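Local structure of AgaA (Rhizobium radiobacter, 6HLX) at residues Leu233-Gly238 with Glu453-Val458; Pro255-Ala260 with Ala314-Pro319. The protein binds the opine agropinic acid as the periplasmic substrate-binding protein of an ABC transporter that imports it into the bacterium. One frame throughout, in Å; residues are numbered along the deposited sequence. Where two conformers were deposited one is given.

Contact 1. Residues Leu233-Gly238 with Glu453-Val458; sequences LLRNTG and EQNYAV. With EDO (1,2-ethanediol), chain B.
R235 and E453 meet across two antiparallel segments, NH1 lying 2.8 Å from OE2 in a salt bridge whose hydrogen bond is weak, bent to 127° at the hydrogen. The carboxylate oxygen sits at the edge of the guanidinium, in its plane, yet the two flat groups stand perpendicular. R235 starts away from the other segment, but its chain bends at chi2 (-138°) and brings the tip back. L233 CD2 rests over the centre of one guanidinium face, 3.5 Å above the plane. N455 ND2 donates a straighter bond to the same OE2 at 3.1 Å, OE2 lying in the plane of the asparagine amide and receiving it on its anti lone pair, so E453 ties arginine and asparagine together. L234 and Y456 form a hydrogen-bonded antiparallel pair, with L234 N to Y456 O at 2.9 Å. This joins edge strand 231-234 to strand 456-459 in a mixed sheet of the periplasmic binding protein fold. Beyond the strands Q454 N still binds N236 O, while N455 OD1 reaches N236 N only weakly. N236 turns CG anti to its own N (chi1 169°), and OD1 accepts from G238 N at 2.8 Å, closing an Asx turn; its ND2 is held by G470 O. The L234 and V458 side chains cross at about a right angle, CD1 3.8 Å from CG1, on the face that also carries Y456, whose ring meets F465 edge-to-face. On the other face L233 and A457 pack against helix 222-227. The amide of Q454 heads away from N236 to bond R452 through OE1.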
# COMPACT_ATOMS: atom_id res chain seq x y z
N LEU A 233 2.37 -17.08 -14.60
CA LEU A 233 2.75 -15.83 -13.97
C LEU A 233 1.63 -14.80 -14.25
O LEU A 233 1.16 -14.70 -15.39
CB LEU A 233 4.08 -15.36 -14.59
CG LEU A 233 4.76 -14.21 -13.90
CD1 LEU A 233 5.40 -14.66 -12.58
CD2 LEU A 233 5.81 -13.61 -14.81
N LEU A 234 1.20 -14.04 -13.22
CA LEU A 234 0.17 -12.99 -13.34
C LEU A 234 0.91 -11.68 -13.16
O LEU A 234 1.40 -11.39 -12.06
CB LEU A 234 -0.93 -13.15 -12.28
CG LEU A 234 -1.65 -14.52 -12.24
CD1 LEU A 234 -2.68 -14.54 -11.13
CD2 LEU A 234 -2.32 -14.85 -13.57
N ARG A 235 1.05 -10.90 -14.25
CA ARG A 235 1.87 -9.68 -14.28
C ARG A 235 1.19 -8.37 -13.87
O ARG A 235 -0.03 -8.20 -13.96
CB ARG A 235 2.50 -9.50 -15.67
CG ARG A 235 3.52 -10.58 -16.02
CD ARG A 235 4.79 -10.04 -16.70
NE ARG A 235 5.53 -11.08 -17.42
CZ ARG A 235 6.83 -11.34 -17.29
NH1 ARG A 235 7.58 -10.64 -16.44
NH2 ARG A 235 7.40 -12.32 -17.99
N ASN A 236 2.04 -7.42 -13.42
CA ASN A 236 1.65 -6.07 -13.04
C ASN A 236 2.94 -5.27 -13.02
O ASN A 236 4.00 -5.84 -12.75
CB ASN A 236 0.98 -6.06 -11.64
CG ASN A 236 0.76 -4.68 -11.02
OD1 ASN A 236 1.65 -4.11 -10.37
ND2 ASN A 236 -0.43 -4.12 -11.14
N THR A 237 2.86 -3.96 -13.31
CA THR A 237 3.99 -3.00 -13.27
C THR A 237 3.56 -1.71 -12.53
O THR A 237 3.88 -0.60 -12.99
CB THR A 237 4.46 -2.63 -14.66
OG1 THR A 237 3.34 -2.10 -15.37
CG2 THR A 237 5.11 -3.76 -15.38
N GLY A 238 2.91 -1.87 -11.39
CA GLY A 238 2.35 -0.78 -10.59
C GLY A 238 3.26 -0.07 -9.61
O GLY A 238 3.23 1.17 -9.57
N GLU A 453 8.18 -4.56 -11.61
CA GLU A 453 7.13 -5.56 -11.84
C GLU A 453 6.71 -6.11 -10.47
O GLU A 453 7.54 -6.24 -9.56
CB GLU A 453 7.67 -6.74 -12.67
CG GLU A 453 8.00 -6.34 -14.10
CD GLU A 453 8.24 -7.52 -15.02
OE1 GLU A 453 8.58 -7.29 -16.20
OE2 GLU A 453 8.10 -8.68 -14.55
N GLN A 454 5.42 -6.44 -10.32
CA GLN A 454 4.88 -7.00 -9.09
C GLN A 454 4.04 -8.17 -9.55
O GLN A 454 2.97 -8.00 -10.13
CB GLN A 454 4.03 -5.95 -8.35
CG GLN A 454 3.43 -6.48 -7.02
CD GLN A 454 4.48 -6.73 -5.95
OE1 GLN A 454 5.58 -6.19 -6.00
NE2 GLN A 454 4.16 -7.55 -4.97
N ASN A 455 4.59 -9.38 -9.40
CA ASN A 455 3.96 -10.55 -9.98
C ASN A 455 3.51 -11.57 -8.95
O ASN A 455 4.12 -11.68 -7.88
CB ASN A 455 4.96 -11.22 -10.94
CG ASN A 455 5.46 -10.28 -12.03
OD1 ASN A 455 4.71 -9.47 -12.56
ND2 ASN A 455 6.73 -10.34 -12.37
N TYR A 456 2.43 -12.28 -9.29
CA TYR A 456 1.93 -13.45 -8.56
C TYR A 456 2.21 -14.65 -9.46
O TYR A 456 2.42 -14.50 -10.68
CB TYR A 456 0.40 -13.40 -8.35
CG TYR A 456 -0.02 -12.44 -7.27
CD1 TYR A 456 -0.17 -11.08 -7.54
CD2 TYR A 456 -0.20 -12.87 -5.95
CE1 TYR A 456 -0.55 -10.18 -6.55
CE2 TYR A 456 -0.56 -11.97 -4.95
CZ TYR A 456 -0.73 -10.62 -5.25
OH TYR A 456 -1.04 -9.70 -4.29
N ALA A 457 2.16 -15.84 -8.87
CA ALA A 457 2.25 -17.05 -9.67
C ALA A 457 1.24 -18.03 -9.15
O ALA A 457 0.98 -18.06 -7.94
CB ALA A 457 3.64 -17.63 -9.62
N VAL A 458 0.59 -18.76 -10.07
CA VAL A 458 -0.42 -19.74 -9.68
C VAL A 458 -0.10 -21.08 -10.31
O VAL A 458 0.58 -21.16 -11.35
CB VAL A 458 -1.88 -19.28 -10.04
CG1 VAL A 458 -2.18 -17.88 -9.49
CG2 VAL A 458 -2.15 -19.34 -11.55
C1 EDO B . 3.58 3.32 -14.84
O1 EDO B . 3.22 2.03 -14.42
C2 EDO B . 2.70 3.72 -16.04
O2 EDO B . 3.11 4.98 -16.51

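Contact 2. Residues Pro255-Ala260 with Ala314-Pro319; sequences PEVRQA and AKAGYP
A316 and V257 form the close-packed part of a contact between the first turn of helix 255-264 and the end of helix 306-315, which is closed by a Schellman motif. G317 takes the positive phi (102°) of that motif, its N bonding back to A314 O, and the chain then turns so that Y318 comes up beside the same valine. V257 CG2 touches A316 CB at 3.7 Å and, on the ring side, Y318 CD2 at 3.9 Å; this methyl lies anti to the carbonyl carbon, which directs it at A316 and Y318, and it meets the ring obliquely. V257 also leans on L313, and the Y318 ring meets F322 edge-to-face, so this side continues into the protein. The E256-K315 side is polar, at the surface and looser: E256 has two conformers, so its contacts here belong to one of them and the grip is doubtful. In that conformer OE2 lies 3.6 Å from A316 CA, and the side chain of solvent-exposed K315 crosses that of E256 at about a right angle. The extended lysine chain lays CD 3.4 Å from E256 OE1, and the bend at chi4 (-75°) turns NZ back to the syn lone pair of OE1, a 2.8 Å salt bridge.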
# COMPACT_ATOMS: atom_id res chain seq x y z
N PRO A 255 16.34 20.62 0.33
CA PRO A 255 16.03 20.16 -1.04
C PRO A 255 17.27 19.85 -1.89
O PRO A 255 17.23 18.91 -2.68
CB PRO A 255 15.21 21.32 -1.62
CG PRO A 255 14.53 21.91 -0.41
CD PRO A 255 15.62 21.89 0.63
N GLU A 256 18.37 20.63 -1.74
CA GLU A 256 19.60 20.39 -2.50
C GLU A 256 20.25 19.04 -2.19
O GLU A 256 20.86 18.44 -3.08
CB GLU A 256 20.61 21.54 -2.31
CG GLU A 256 20.18 22.85 -2.95
CD GLU A 256 21.03 24.06 -2.62
OE1 GLU A 256 21.05 25.00 -3.44
OE2 GLU A 256 21.68 24.06 -1.55
N VAL A 257 20.12 18.56 -0.93
CA VAL A 257 20.67 17.25 -0.54
C VAL A 257 19.81 16.13 -1.15
O VAL A 257 20.34 15.14 -1.67
CB VAL A 257 20.84 17.09 1.00
CG1 VAL A 257 21.14 15.65 1.42
CG2 VAL A 257 21.91 18.05 1.55
N ARG A 258 18.48 16.28 -1.06
CA ARG A 258 17.57 15.27 -1.60
C ARG A 258 17.74 15.18 -3.12
O ARG A 258 17.87 14.08 -3.65
CB ARG A 258 16.12 15.56 -1.18
CG ARG A 258 15.98 15.67 0.35
CD ARG A 258 14.53 15.73 0.79
NE ARG A 258 13.87 16.97 0.38
CZ ARG A 258 13.41 17.89 1.22
NH1 ARG A 258 12.75 18.94 0.75
NH2 ARG A 258 13.62 17.78 2.53
N GLN A 259 17.87 16.34 -3.80
CA GLN A 259 18.14 16.39 -5.25
C GLN A 259 19.50 15.80 -5.57
O GLN A 259 19.60 15.06 -6.56
CB GLN A 259 18.05 17.83 -5.81
CG GLN A 259 16.63 18.40 -5.85
CD GLN A 259 16.39 19.31 -7.04
OE1 GLN A 259 17.25 19.51 -7.89
NE2 GLN A 259 15.20 19.85 -7.17
N ALA A 260 20.56 16.08 -4.74
CA ALA A 260 21.89 15.48 -4.98
C ALA A 260 21.78 13.95 -5.05
O ALA A 260 22.34 13.34 -5.95
CB ALA A 260 22.88 15.88 -3.88
N ALA A 314 27.94 20.34 -1.91
CA ALA A 314 28.86 21.41 -1.54
C ALA A 314 28.09 22.71 -1.31
O ALA A 314 28.30 23.37 -0.30
CB ALA A 314 29.93 21.60 -2.61
N LYS A 315 27.11 23.00 -2.20
CA LYS A 315 26.26 24.19 -2.12
C LYS A 315 25.39 24.16 -0.86
O LYS A 315 25.18 25.20 -0.24
CB LYS A 315 25.39 24.30 -3.38
CG LYS A 315 24.94 25.71 -3.73
CD LYS A 315 24.01 25.68 -4.94
CE LYS A 315 23.39 27.03 -5.24
NZ LYS A 315 22.31 27.38 -4.28
N ALA A 316 24.92 22.95 -0.46
CA ALA A 316 24.09 22.70 0.72
C ALA A 316 24.88 22.79 2.04
O ALA A 316 24.27 22.79 3.11
CB ALA A 316 23.43 21.33 0.60
N GLY A 317 26.21 22.86 1.96
CA GLY A 317 27.07 22.95 3.14
C GLY A 317 27.76 21.66 3.54
O GLY A 317 28.28 21.58 4.66
N TYR A 318 27.82 20.67 2.62
CA TYR A 318 28.46 19.36 2.82
C TYR A 318 29.58 19.11 1.79
O TYR A 318 29.45 18.20 0.96
CB TYR A 318 27.40 18.21 2.83
CG TYR A 318 26.32 18.47 3.86
CD1 TYR A 318 26.54 18.21 5.21
CD2 TYR A 318 25.11 19.05 3.49
CE1 TYR A 318 25.59 18.53 6.17
CE2 TYR A 318 24.15 19.37 4.45
CZ TYR A 318 24.39 19.11 5.79
OH TYR A 318 23.45 19.40 6.73
N PRO A 319 30.71 19.87 1.83
CA PRO A 319 31.77 19.66 0.82
C PRO A 319 32.50 18.32 0.96
O PRO A 319 33.14 17.86 0.00
CB PRO A 319 32.71 20.84 1.05
CG PRO A 319 32.53 21.20 2.47
CD PRO A 319 31.07 20.97 2.75

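Contact 1 is strand pairing in the seven-strand mixed sheet and contact 2 a helix-to-helix-end contact, their centres 38 Å apart and their nearest atoms about 20 Å apart, without touching. Contact 2 joins residues that all fall between the two segments of contact 1 in sequence. Contact 1 is the one near the ligand: the Q454 side chain lies about 5 Å from bound agropinic acid, and further along the same segment V458 is about 7 Å from D212, a zinc ligand, side chain to side chain. Contact 2 is peripheral, centred 31 Å from the middle of the chain against 16 Å for contact 1, and lies away from the agropinic acid pocket and the zinc sites.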